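Local coordinates for protein EH1AB1 (Metagenome, PDB 6I8F) that hydrolyses esters, probably through the serine nucleophile and charge-relay triad of an alpha/beta hydrolase fold, at residues Thr257-Ala262 / Asp281-Ala286; His154-Ala159 / Ala167-Gly172; Asp147-Phe152 / Cys185-Asp190; Leu97-Gly102 / Ser115-Leu120; Ala235-Asp240 / Leu246-Leu251. All coordinates share one frame; numbering follows the deposited sequence.

Following the chain from the N terminus, contact 4 comes first and closes the short loop between strand 94-100 and helix 114-124. Contact 3 then brings helices 143-157 and 176-190 together, and contact 2 is nested inside its loop, pinning the end of helix 143-157 to strand 169-174. These three share the middle of the sheet: strands 94-100 and 169-174 are neighbours, and contacts 2 and 3 both use helix 143-157. Contact 5 follows in series, joining the end of helix 230-236 to the loop beyond it. Contact 1 comes last, fastening the lead-in to strand 262-267 against helix 273-285, and touches both contact 3 and contact 5.

Contact 1: Thr257-Ala262 / Asp281-Ala286; sequences TGLPPA and DRLIEA
L283 reaches from helix 273-285 with one methyl over A262 and the other against L259, so its forked end meets the chain where it enters strand 262-267. The helix belongs to the crossover of the alpha/beta hydrolase fold that leads from strand 262-267 to the outermost strand 290-296, and this contact holds its C-terminal end to the lead-in of the earlier strand. A first torsion that sets CG beside the backbone N (chi1 -72°) puts the fork where both methyls meet 257-262: CD1 of L283 lies 3.7 Å from A262 CB, and CD2 of L283 is 4.1 Å from L259 CD1. The two leucine side chains cross at about a right angle. F256 and Q199 also touch L283, which adds to its burial.

On the far side of the helix from this contact, D281 and E285 form salt bridges with R277 of the second subunit, so the same helix serves the dimer. At the other end of the loop segment, the T257 carbonyl is bonded by R189, and D255 takes the threonine hydroxyl. T257 meets A286 by its methyl and its backbone N: CG2 of T257 sits 4.1 Å from A286 CB, and that same CB is 3.9 Å from T257 N.

Contact 2: His154-Ala159 / Ala167-Gly172; sequences HIRDNA and ARLAVG
L169 carries the contact of 167-172 with 154-159, meeting R156 and, more lightly, I155. The approach to it begins with A167, whose backbone N is bonded to D165, and R168, where the chain bends into the strand; the R168 guanidinium forms a salt bridge with D165 and also bonds the F327 carbonyl. At L169 the chain is in the strand and the side chain points at the last turn of the helix. One branch does the work: CD2 of L169 lies 3.4 Å from R156 CA and 3.8 Å from R156 CB. The leucine's chi1 of -125° is an unusual, unstaggered value, and both it and the shorter of these distances should be read with caution. On I155 the same methyl comes within 4.4 Å of the carbonyl carbon C.

R156 gives only the base of its side chain to the leucine. The chain leads away, bends, and grips D157 side-on: NE of R156 bonds D157 OD1 at 2.8 Å from above the carboxylate plane, while NH2 of R156 bonds D157 OD2 at 3.2 Å on its syn side. NH1 forms a further salt bridge with E193.

Beyond L169, A170 and V171 continue the strand. A170 pairs with strand 94-100, and V171 packs on F152 of helix 143-157 and on A181 and C185 of helix 176-190. Strand 169-174 thus runs between strands 94-100 and 198-202 in the sheet, with both helices packed over it.

Contact 3: Asp147-Phe152 / Cys185-Asp190; sequences DGIAAF and CQACRD
The C188 thiol approaching the ring of F152 is what sets this contact apart: it forms a Cys sulfur-aromatic pair, and between the two segments the other touch is I149 on A187. Helices 143-157 and 176-190 pack against each other on one face of the sheet of the alpha/beta hydrolase fold, the second being the helix that follows the probable nucleophile elbow. C188 SG stands 4.7 Å from the centroid of the F152 ring, 67° off the ring normal, an oblique approach. It is shared between two neighbouring ring atoms, with CD2 of F152 and CE2 of F152 both 3.7 Å from C188 SG.

F152 reaches this position because its CG is turned opposite the backbone N (chi1 171°), which sends the ring down between the helix and the sheet. There it also packs on I98 and Y100 of strand 94-100 and on L169 of strand 169-174, so the thiol adds one more partner to a buried ring.

One turn earlier on helix 143-157, I149 supplies the second point of contact. It is less buried than F152, and V184 touches both residues, filling in along the second helix.

The polar residues of 185-190 have their partners away from helix 143-157. R189 holds D190 side-on, NE and NH2 both on OD1, and its NH1 bonds the D255 carbonyl; Q186 reaches the P250 carbonyl. Across the helices the isoleucine touches by the end of its longer branch, CD1 of I149 lying 3.7 Å from A187 CB.

Contact 4: Leu97-Gly102 / Ser115-Leu120; sequences LIYYHG and STCRRL
Y99 and C117 make the sulfur-aromatic part of this contact, in the beta-alpha-beta unit of strand 94-100, helix 114-124 and strand 127-132. The thiol SG of C117 lies 4.3 Å from the centroid of the Y99 ring, 31° off the ring normal, and comes nearest at Y99 CD1, 3.8 Å from C117 SG. A chi1 of -166° carries the tyrosine ring out from the strand toward the helix. The strand and helix segments run nearly antiparallel, their axes 10.8 Å apart at closest approach.

The remaining contacts are apolar and all go through one methyl of L120. Its CD1 sits 4.0 Å from Y99 CE2, the leucine and tyrosine side chains crossing at about a right angle, and 4.4 Å from L97 CD2. L97 and Y99 point to this helix, whereas I98 and Y100 face the opposite side of the sheet, with I98 on I155, the usual alternation of a strand covered on both faces.

The polar side-chain bonds lie within 97-102 or lead to other parts of the fold. H101 ND1 donates to G102 O at 2.7 Å; the acceptor lies in the imidazole plane, but the histidine stands above the plane of the G102 carbonyl. The H101 ring stacks with Y133. H101 and G102 open an HGGG sequence that, in relatives of hormone-sensitive lipase, shapes the oxyanion hole.

The Y99 hydroxyl is hydrogen-bonded to D174, within the probable nucleophile elbow and just before its serine. Apolar and sulfur contacts on the ring, with one polar bond at its end, thus keep a buried tyrosine fixed beside the likely catalytic centre.

Contact 5: Ala235-Asp240 / Leu246-Leu251; sequences AYVPED and LRLSPL
The Y236 ring and the L248 side chain overlap alongside, running in opposite senses. The touch is oblique to the ring: CD2 of L248 rests 3.7 Å from Y236 CE2. Y236 closes helix 230-236, part of the region between strands 198-202 and 262-267 that in this fold family commonly contributes to a cap over the active site. The ring projects from the helix end toward the loop that leads on to strand 262-267. V237, where the chain leaves the helix, adds a looser touch on the same methyl, its CG2 4.3 Å from L248 CD2.

The Y236 ring also stacks with F105 and packs on P144 and I145 of helix 143-157, while the L248 side chain touches T241 in the connecting loop.

Beyond the ring the hydroxyl is bridged by a water lying at the ring edge, in its plane. That water is 2.7 Å from Y236 OH and donates to the R247 carbonyl, R247 O being 2.8 Å from it. Apolar contact thus joins the flanks of the two side chains, while the tyrosine hydroxyl and a backbone carbonyl share one water, giving both polar atoms a partner.

Contact 1: Thr257-Ala262 / Asp281-Ala286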
# COMPACT_ATOMS: atom_id res chain seq x y z
N THR A 257 -8.15 13.72 12.42
CA THR A 257 -7.11 13.34 13.37
C THR A 257 -7.71 12.33 14.36
O THR A 257 -8.92 12.37 14.66
CB THR A 257 -6.47 14.54 14.09
OG1 THR A 257 -7.41 15.04 15.04
CG2 THR A 257 -6.05 15.65 13.16
N GLY A 258 -6.86 11.42 14.84
CA GLY A 258 -7.27 10.40 15.80
C GLY A 258 -7.96 9.20 15.16
O GLY A 258 -8.40 8.30 15.87
N LEU A 259 -8.09 9.18 13.83
CA LEU A 259 -8.65 8.03 13.13
C LEU A 259 -7.53 7.02 12.92
O LEU A 259 -6.37 7.39 12.84
CB LEU A 259 -9.27 8.48 11.81
CG LEU A 259 -10.53 9.33 11.94
CD1 LEU A 259 -11.06 9.71 10.56
CD2 LEU A 259 -11.61 8.63 12.77
N PRO A 260 -7.85 5.70 12.85
CA PRO A 260 -6.81 4.68 12.78
C PRO A 260 -6.10 4.58 11.43
O PRO A 260 -6.63 4.99 10.40
CB PRO A 260 -7.53 3.37 13.06
CG PRO A 260 -9.00 3.64 12.84
CD PRO A 260 -9.20 5.14 12.93
N PRO A 261 -4.88 4.00 11.40
CA PRO A 261 -4.17 3.76 10.14
C PRO A 261 -5.07 3.00 9.15
O PRO A 261 -5.92 2.22 9.56
CB PRO A 261 -2.94 2.94 10.55
CG PRO A 261 -2.73 3.29 12.01
CD PRO A 261 -4.12 3.55 12.57
N ALA A 262 -4.88 3.25 7.86
CA ALA A 262 -5.83 2.86 6.87
C ALA A 262 -5.12 2.30 5.64
O ALA A 262 -3.97 2.63 5.37
CB ALA A 262 -6.67 4.07 6.49
N ASP A 281 -6.82 11.10 0.96
CA ASP A 281 -6.20 12.43 0.99
C ASP A 281 -6.42 13.11 2.35
O ASP A 281 -5.48 13.66 2.91
CB ASP A 281 -6.70 13.32 -0.15
CG ASP A 281 -6.19 12.92 -1.52
OD1 ASP A 281 -5.21 12.12 -1.58
OD2 ASP A 281 -6.79 13.37 -2.51
N ARG A 282 -7.65 13.06 2.87
CA ARG A 282 -7.98 13.69 4.15
C ARG A 282 -7.24 12.97 5.28
O ARG A 282 -6.72 13.63 6.22
CB ARG A 282 -9.49 13.69 4.44
CG ARG A 282 -10.34 14.46 3.44
CD ARG A 282 -10.71 15.90 3.78
NE ARG A 282 -10.75 16.25 5.19
CZ ARG A 282 -11.82 16.64 5.88
NH1 ARG A 282 -13.04 16.51 5.38
NH2 ARG A 282 -11.67 17.14 7.09
N LEU A 283 -7.18 11.63 5.20
CA LEU A 283 -6.44 10.86 6.20
C LEU A 283 -4.96 11.27 6.16
O LEU A 283 -4.38 11.55 7.19
CB LEU A 283 -6.62 9.36 5.95
CG LEU A 283 -7.99 8.79 6.29
CD1 LEU A 283 -8.17 7.40 5.68
CD2 LEU A 283 -8.22 8.76 7.79
N ILE A 284 -4.37 11.34 4.96
CA ILE A 284 -2.93 11.64 4.82
C ILE A 284 -2.63 13.03 5.40
O ILE A 284 -1.70 13.21 6.19
CB ILE A 284 -2.48 11.50 3.35
CG1 ILE A 284 -2.46 10.03 2.94
CG2 ILE A 284 -1.13 12.16 3.11
CD1 ILE A 284 -2.60 9.81 1.45
N GLU A 285 -3.46 14.00 5.02
CA GLU A 285 -3.27 15.39 5.39
C GLU A 285 -3.43 15.59 6.90
O GLU A 285 -2.80 16.49 7.45
CB GLU A 285 -4.15 16.27 4.50
CG GLU A 285 -3.51 16.52 3.14
CD GLU A 285 -4.41 16.47 1.92
OE1 GLU A 285 -5.44 17.19 1.92
OE2 GLU A 285 -4.07 15.73 0.96
N ALA A 286 -4.21 14.73 7.57
CA ALA A 286 -4.37 14.78 9.02
C ALA A 286 -3.24 14.04 9.74
O ALA A 286 -3.26 13.92 10.95
CB ALA A 286 -5.70 14.17 9.39

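Contact 2: His154-Ala159 / Ala167-Gly172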
# COMPACT_ATOMS: atom_id res chain seq x y z
N HIS A 154 -18.86 -4.98 20.47
CA HIS A 154 -19.06 -6.27 21.14
C HIS A 154 -17.80 -7.15 21.06
O HIS A 154 -17.38 -7.76 22.04
CB HIS A 154 -20.27 -6.99 20.54
CG HIS A 154 -20.53 -8.32 21.18
ND1 HIS A 154 -21.19 -8.44 22.39
CD2 HIS A 154 -20.17 -9.57 20.81
CE1 HIS A 154 -21.26 -9.72 22.72
NE2 HIS A 154 -20.64 -10.43 21.76
N ILE A 155 -17.21 -7.23 19.86
CA ILE A 155 -15.97 -8.02 19.68
C ILE A 155 -14.80 -7.36 20.44
O ILE A 155 -14.03 -8.06 21.10
CB ILE A 155 -15.68 -8.24 18.19
CG1 ILE A 155 -16.77 -9.15 17.60
CG2 ILE A 155 -14.28 -8.80 17.99
CD1 ILE A 155 -16.96 -9.03 16.10
N ARG A 156 -14.71 -6.02 20.37
CA ARG A 156 -13.68 -5.26 21.12
C ARG A 156 -13.79 -5.59 22.61
O ARG A 156 -12.80 -5.85 23.27
CB ARG A 156 -13.83 -3.76 20.86
CG ARG A 156 -12.87 -2.87 21.65
CD ARG A 156 -13.38 -1.44 21.86
NE ARG A 156 -14.65 -1.36 22.58
CZ ARG A 156 -15.55 -0.38 22.44
NH1 ARG A 156 -15.32 0.66 21.66
NH2 ARG A 156 -16.71 -0.46 23.08
N ASP A 157 -15.01 -5.56 23.15
CA ASP A 157 -15.21 -5.68 24.58
C ASP A 157 -15.09 -7.15 25.02
O ASP A 157 -14.95 -7.41 26.19
CB ASP A 157 -16.55 -5.06 25.00
CG ASP A 157 -16.57 -3.56 24.80
OD1 ASP A 157 -15.49 -2.95 24.69
OD2 ASP A 157 -17.68 -3.01 24.74
N ASN A 158 -15.15 -8.09 24.07
CA ASN A 158 -15.14 -9.52 24.35
C ASN A 158 -14.05 -10.20 23.50
O ASN A 158 -14.22 -11.34 23.04
CB ASN A 158 -16.53 -10.10 24.11
CG ASN A 158 -17.54 -9.50 25.05
OD1 ASN A 158 -17.58 -9.88 26.22
ND2 ASN A 158 -18.31 -8.52 24.59
N ALA A 159 -12.94 -9.49 23.32
CA ALA A 159 -11.94 -9.82 22.30
C ALA A 159 -11.45 -11.27 22.49
O ALA A 159 -11.41 -12.06 21.54
CB ALA A 159 -10.81 -8.82 22.37
N ALA A 167 -5.40 -5.46 21.07
CA ALA A 167 -4.50 -4.41 20.59
C ALA A 167 -4.45 -4.38 19.06
O ALA A 167 -3.95 -3.42 18.49
CB ALA A 167 -3.13 -4.60 21.18
N ARG A 168 -4.96 -5.43 18.39
CA ARG A 168 -4.84 -5.55 16.93
C ARG A 168 -6.18 -5.96 16.33
O ARG A 168 -6.32 -7.03 15.75
CB ARG A 168 -3.69 -6.50 16.56
CG ARG A 168 -2.31 -5.94 16.89
CD ARG A 168 -1.17 -6.88 16.55
NE ARG A 168 -1.31 -8.12 17.28
CZ ARG A 168 -0.65 -9.25 17.03
NH1 ARG A 168 0.28 -9.28 16.07
NH2 ARG A 168 -0.95 -10.35 17.72
N LEU A 169 -7.14 -5.05 16.43
CA LEU A 169 -8.50 -5.21 15.95
C LEU A 169 -8.73 -4.23 14.80
O LEU A 169 -8.79 -3.03 15.03
CB LEU A 169 -9.46 -4.89 17.10
CG LEU A 169 -10.47 -5.96 17.46
CD1 LEU A 169 -9.79 -7.31 17.69
CD2 LEU A 169 -11.24 -5.54 18.70
N ALA A 170 -8.87 -4.74 13.57
CA ALA A 170 -9.14 -3.90 12.41
C ALA A 170 -10.64 -3.97 12.09
O ALA A 170 -11.32 -4.93 12.45
CB ALA A 170 -8.32 -4.38 11.24
N VAL A 171 -11.11 -2.98 11.34
CA VAL A 171 -12.39 -3.06 10.63
C VAL A 171 -12.12 -2.87 9.14
O VAL A 171 -11.12 -2.25 8.75
CB VAL A 171 -13.40 -2.02 11.13
CG1 VAL A 171 -13.80 -2.29 12.57
CG2 VAL A 171 -12.89 -0.58 10.97
N GLY A 172 -13.01 -3.42 8.32
CA GLY A 172 -12.87 -3.27 6.91
C GLY A 172 -14.10 -3.74 6.18
O GLY A 172 -14.98 -4.35 6.75

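Contact 3: Asp147-Phe152 / Cys185-Asp190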
# COMPACT_ATOMS: atom_id res chain seq x y z
N ASP A 147 -25.77 -1.81 13.53
CA ASP A 147 -25.29 -3.18 13.69
C ASP A 147 -23.77 -3.24 13.52
O ASP A 147 -23.10 -3.94 14.26
CB ASP A 147 -25.97 -4.13 12.70
CG ASP A 147 -27.40 -4.47 13.07
OD1 ASP A 147 -28.04 -5.22 12.31
OD2 ASP A 147 -27.88 -3.97 14.12
N GLY A 148 -23.24 -2.52 12.53
CA GLY A 148 -21.80 -2.51 12.26
C GLY A 148 -21.02 -2.03 13.48
O GLY A 148 -20.04 -2.64 13.91
N ILE A 149 -21.49 -0.91 14.03
CA ILE A 149 -20.92 -0.34 15.23
C ILE A 149 -21.07 -1.33 16.40
O ILE A 149 -20.09 -1.57 17.09
CB ILE A 149 -21.54 1.04 15.53
CG1 ILE A 149 -21.18 2.05 14.44
CG2 ILE A 149 -21.13 1.53 16.91
CD1 ILE A 149 -22.01 3.31 14.46
N ALA A 150 -22.26 -1.91 16.59
CA ALA A 150 -22.48 -2.82 17.74
C ALA A 150 -21.56 -4.05 17.63
O ALA A 150 -21.04 -4.53 18.63
CB ALA A 150 -23.93 -3.23 17.88
N ALA A 151 -21.36 -4.55 16.41
CA ALA A 151 -20.49 -5.72 16.18
C ALA A 151 -19.05 -5.42 16.64
O ALA A 151 -18.42 -6.24 17.33
CB ALA A 151 -20.52 -6.11 14.72
N PHE A 152 -18.53 -4.26 16.25
CA PHE A 152 -17.17 -3.88 16.61
C PHE A 152 -17.04 -3.70 18.13
O PHE A 152 -16.10 -4.22 18.75
CB PHE A 152 -16.70 -2.61 15.90
CG PHE A 152 -15.39 -2.13 16.46
CD1 PHE A 152 -14.22 -2.81 16.19
CD2 PHE A 152 -15.34 -1.08 17.36
CE1 PHE A 152 -13.02 -2.43 16.78
CE2 PHE A 152 -14.14 -0.69 17.94
CZ PHE A 152 -12.98 -1.36 17.64
N CYS A 185 -15.12 3.73 12.67
CA CYS A 185 -13.94 4.41 13.23
C CYS A 185 -14.29 5.81 13.75
O CYS A 185 -13.88 6.17 14.86
CB CYS A 185 -12.82 4.52 12.21
SG CYS A 185 -12.16 2.91 11.70
N GLN A 186 -15.05 6.56 12.94
CA GLN A 186 -15.46 7.93 13.30
C GLN A 186 -16.40 7.91 14.51
O GLN A 186 -16.27 8.75 15.40
CB GLN A 186 -16.11 8.65 12.12
CG GLN A 186 -15.13 9.11 11.07
CD GLN A 186 -15.78 10.05 10.10
OE1 GLN A 186 -16.78 10.70 10.42
NE2 GLN A 186 -15.22 10.13 8.90
N ALA A 187 -17.30 6.91 14.55
CA ALA A 187 -18.28 6.76 15.65
C ALA A 187 -17.58 6.53 16.98
O ALA A 187 -17.85 7.23 17.96
CB ALA A 187 -19.23 5.63 15.35
N CYS A 188 -16.64 5.58 17.02
CA CYS A 188 -15.86 5.32 18.23
C CYS A 188 -15.08 6.57 18.64
O CYS A 188 -15.04 6.94 19.82
CB CYS A 188 -14.90 4.16 18.04
SG CYS A 188 -15.78 2.60 17.82
N ARG A 189 -14.45 7.23 17.67
CA ARG A 189 -13.66 8.39 17.99
C ARG A 189 -14.56 9.48 18.58
O ARG A 189 -14.25 10.05 19.62
CB ARG A 189 -12.91 8.93 16.77
CG ARG A 189 -11.99 10.08 17.14
CD ARG A 189 -11.72 11.03 16.01
NE ARG A 189 -12.90 11.61 15.39
CZ ARG A 189 -12.83 12.26 14.25
NH1 ARG A 189 -11.65 12.44 13.69
NH2 ARG A 189 -13.92 12.72 13.65
N ASP A 190 -15.69 9.77 17.92
CA ASP A 190 -16.58 10.86 18.34
C ASP A 190 -17.22 10.55 19.70
O ASP A 190 -17.56 11.47 20.44
CB ASP A 190 -17.63 11.16 17.27
CG ASP A 190 -17.01 11.71 16.00
OD1 ASP A 190 -15.80 11.96 16.01
OD2 ASP A 190 -17.74 11.85 14.99

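Contact 4: Leu97-Gly102 / Ser115-Leu120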
# COMPACT_ATOMS: atom_id res chain seq x y z
N LEU A 97 -9.50 -8.97 11.75
CA LEU A 97 -10.22 -8.03 10.90
C LEU A 97 -11.72 -8.32 11.00
O LEU A 97 -12.17 -9.39 10.60
CB LEU A 97 -9.74 -8.19 9.46
CG LEU A 97 -10.56 -7.46 8.39
CD1 LEU A 97 -10.58 -5.96 8.64
CD2 LEU A 97 -10.02 -7.75 7.00
N ILE A 98 -12.47 -7.34 11.52
CA ILE A 98 -13.92 -7.34 11.45
C ILE A 98 -14.33 -6.80 10.08
O ILE A 98 -14.07 -5.63 9.77
CB ILE A 98 -14.54 -6.54 12.61
CG1 ILE A 98 -14.14 -7.15 13.95
CG2 ILE A 98 -16.06 -6.46 12.45
CD1 ILE A 98 -14.15 -6.19 15.10
N TYR A 99 -14.98 -7.66 9.29
CA TYR A 99 -15.28 -7.42 7.88
C TYR A 99 -16.79 -7.27 7.67
O TYR A 99 -17.59 -8.10 8.11
CB TYR A 99 -14.75 -8.55 6.99
CG TYR A 99 -14.74 -8.17 5.53
CD1 TYR A 99 -15.85 -8.39 4.72
CD2 TYR A 99 -13.63 -7.56 4.96
CE1 TYR A 99 -15.85 -8.01 3.39
CE2 TYR A 99 -13.62 -7.17 3.64
CZ TYR A 99 -14.74 -7.39 2.85
OH TYR A 99 -14.72 -7.01 1.53
N TYR A 100 -17.15 -6.21 6.95
CA TYR A 100 -18.49 -5.86 6.56
C TYR A 100 -18.63 -5.98 5.04
O TYR A 100 -18.04 -5.17 4.29
CB TYR A 100 -18.80 -4.43 7.00
CG TYR A 100 -18.51 -4.14 8.45
CD1 TYR A 100 -19.27 -4.71 9.46
CD2 TYR A 100 -17.49 -3.27 8.82
CE1 TYR A 100 -19.03 -4.43 10.79
CE2 TYR A 100 -17.25 -2.97 10.15
CZ TYR A 100 -18.02 -3.55 11.14
OH TYR A 100 -17.79 -3.26 12.46
N HIS A 101 -19.40 -6.97 4.58
CA HIS A 101 -19.67 -7.21 3.17
C HIS A 101 -20.32 -5.97 2.53
O HIS A 101 -20.96 -5.16 3.19
CB HIS A 101 -20.55 -8.45 2.97
CG HIS A 101 -21.97 -8.28 3.40
ND1 HIS A 101 -22.90 -7.61 2.62
CD2 HIS A 101 -22.64 -8.70 4.50
CE1 HIS A 101 -24.06 -7.59 3.25
NE2 HIS A 101 -23.93 -8.25 4.40
N GLY A 102 -20.13 -5.83 1.22
CA GLY A 102 -20.82 -4.83 0.43
C GLY A 102 -22.16 -5.33 -0.07
O GLY A 102 -22.55 -6.48 0.21
N SER A 115 -15.39 -16.61 0.16
CA SER A 115 -14.10 -16.96 -0.48
C SER A 115 -13.07 -15.83 -0.29
O SER A 115 -11.87 -16.09 -0.10
CB SER A 115 -14.26 -17.29 -1.95
OG SER A 115 -15.02 -18.49 -2.13
N THR A 116 -13.56 -14.58 -0.35
CA THR A 116 -12.76 -13.38 -0.18
C THR A 116 -12.23 -13.30 1.26
O THR A 116 -11.06 -12.98 1.46
CB THR A 116 -13.56 -12.13 -0.54
OG1 THR A 116 -13.91 -12.25 -1.92
CG2 THR A 116 -12.79 -10.85 -0.28
N CYS A 117 -13.09 -13.54 2.24
CA CYS A 117 -12.68 -13.49 3.64
C CYS A 117 -11.67 -14.60 3.94
O CYS A 117 -10.71 -14.36 4.67
CB CYS A 117 -13.86 -13.60 4.59
SG CYS A 117 -14.80 -12.06 4.67
N ARG A 118 -11.88 -15.78 3.36
CA ARG A 118 -10.96 -16.91 3.52
C ARG A 118 -9.57 -16.50 3.02
O ARG A 118 -8.56 -16.73 3.70
CB ARG A 118 -11.46 -18.15 2.76
CG ARG A 118 -12.60 -18.89 3.45
CD ARG A 118 -13.27 -19.85 2.49
NE ARG A 118 -14.28 -20.69 3.14
CZ ARG A 118 -14.04 -21.88 3.70
NH1 ARG A 118 -12.83 -22.43 3.64
NH2 ARG A 118 -15.02 -22.50 4.33
N ARG A 119 -9.54 -15.89 1.83
CA ARG A 119 -8.28 -15.51 1.20
C ARG A 119 -7.62 -14.42 2.05
O ARG A 119 -6.41 -14.47 2.27
CB ARG A 119 -8.47 -15.06 -0.25
CG ARG A 119 -7.17 -14.91 -1.02
CD ARG A 119 -7.36 -14.64 -2.50
NE ARG A 119 -6.08 -14.49 -3.18
CZ ARG A 119 -5.46 -15.44 -3.88
NH1 ARG A 119 -6.07 -16.60 -4.08
NH2 ARG A 119 -4.26 -15.21 -4.40
N LEU A 120 -8.41 -13.46 2.55
CA LEU A 120 -7.83 -12.37 3.36
C LEU A 120 -7.18 -12.95 4.62
O LEU A 120 -6.12 -12.51 5.02
CB LEU A 120 -8.91 -11.35 3.71
CG LEU A 120 -9.40 -10.45 2.57
CD1 LEU A 120 -10.51 -9.54 3.05
CD2 LEU A 120 -8.27 -9.63 1.98

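Contact 5: Ala235-Asp240 / Leu246-Leu251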
# COMPACT_ATOMS: atom_id res chain seq x y z
N ALA A 235 -34.47 2.24 -0.78
CA ALA A 235 -34.71 1.21 0.20
C ALA A 235 -34.06 1.62 1.53
O ALA A 235 -34.60 1.37 2.61
CB ALA A 235 -34.17 -0.10 -0.33
N TYR A 236 -32.90 2.28 1.43
CA TYR A 236 -31.98 2.49 2.56
C TYR A 236 -32.27 3.81 3.30
O TYR A 236 -32.27 3.86 4.52
CB TYR A 236 -30.55 2.45 2.03
CG TYR A 236 -29.46 2.69 3.05
CD1 TYR A 236 -29.41 1.97 4.24
CD2 TYR A 236 -28.47 3.63 2.82
CE1 TYR A 236 -28.40 2.18 5.17
CE2 TYR A 236 -27.46 3.86 3.74
CZ TYR A 236 -27.42 3.12 4.91
OH TYR A 236 -26.42 3.34 5.81
N VAL A 237 -32.47 4.90 2.54
CA VAL A 237 -32.43 6.24 3.10
C VAL A 237 -33.84 6.79 3.22
O VAL A 237 -34.53 6.95 2.22
CB VAL A 237 -31.54 7.17 2.26
CG1 VAL A 237 -31.41 8.54 2.92
CG2 VAL A 237 -30.17 6.57 2.02
N PRO A 238 -34.30 7.11 4.45
CA PRO A 238 -35.56 7.84 4.63
C PRO A 238 -35.52 9.21 3.95
O PRO A 238 -34.52 9.94 4.04
CB PRO A 238 -35.69 8.01 6.15
CG PRO A 238 -34.82 6.91 6.73
CD PRO A 238 -33.69 6.75 5.74
N GLU A 239 -36.62 9.54 3.26
CA GLU A 239 -36.88 10.90 2.78
C GLU A 239 -36.61 11.91 3.91
O GLU A 239 -36.96 11.67 5.06
CB GLU A 239 -38.33 11.00 2.31
CG GLU A 239 -38.75 12.41 1.94
CD GLU A 239 -40.15 12.50 1.37
OE1 GLU A 239 -40.90 11.50 1.47
OE2 GLU A 239 -40.49 13.55 0.81
N ASP A 240 -35.99 13.04 3.55
CA ASP A 240 -35.67 14.14 4.47
C ASP A 240 -34.48 13.80 5.38
O ASP A 240 -34.23 14.54 6.35
CB ASP A 240 -36.81 14.53 5.42
CG ASP A 240 -38.15 14.86 4.79
OD1 ASP A 240 -38.17 15.55 3.75
OD2 ASP A 240 -39.17 14.43 5.36
N LEU A 246 -22.90 12.30 8.81
CA LEU A 246 -21.57 11.67 8.68
C LEU A 246 -21.68 10.13 8.59
O LEU A 246 -20.73 9.48 8.20
CB LEU A 246 -20.67 12.08 9.85
CG LEU A 246 -20.34 13.56 9.94
CD1 LEU A 246 -19.48 13.83 11.16
CD2 LEU A 246 -19.66 14.06 8.68
N ARG A 247 -22.83 9.55 8.97
CA ARG A 247 -23.05 8.11 8.77
C ARG A 247 -23.32 7.80 7.30
O ARG A 247 -23.17 6.67 6.89
CB ARG A 247 -24.18 7.58 9.64
CG ARG A 247 -23.87 7.59 11.14
CD ARG A 247 -25.13 7.45 11.97
NE ARG A 247 -26.07 8.54 11.72
CZ ARG A 247 -27.28 8.63 12.27
NH1 ARG A 247 -27.69 7.71 13.12
NH2 ARG A 247 -28.09 9.64 11.94
N LEU A 248 -23.73 8.81 6.52
CA LEU A 248 -23.90 8.66 5.07
C LEU A 248 -22.71 9.24 4.30
O LEU A 248 -22.52 8.91 3.13
CB LEU A 248 -25.17 9.39 4.62
CG LEU A 248 -26.51 8.81 5.07
CD1 LEU A 248 -27.64 9.77 4.70
CD2 LEU A 248 -26.76 7.45 4.43
N SER A 249 -22.02 10.20 4.91
CA SER A 249 -21.05 11.05 4.22
C SER A 249 -19.83 11.26 5.11
O SER A 249 -19.53 12.39 5.50
CB SER A 249 -21.70 12.36 3.82
OG SER A 249 -22.69 12.13 2.83
N PRO A 250 -19.09 10.18 5.47
CA PRO A 250 -17.96 10.32 6.38
C PRO A 250 -16.83 11.22 5.86
O PRO A 250 -16.05 11.75 6.66
CB PRO A 250 -17.49 8.87 6.60
CG PRO A 250 -18.01 8.10 5.39
CD PRO A 250 -19.31 8.79 5.04
N LEU A 251 -16.75 11.41 4.53
CA LEU A 251 -15.79 12.33 3.93
C LEU A 251 -15.94 13.76 4.50
O LEU A 251 -14.97 14.52 4.49
CB LEU A 251 -15.97 12.36 2.41
CG LEU A 251 -14.98 13.22 1.63
CD1 LEU A 251 -13.54 12.78 1.88
CD2 LEU A 251 -15.29 13.20 0.15
O HOH W 1 -24.38 4.88 5.11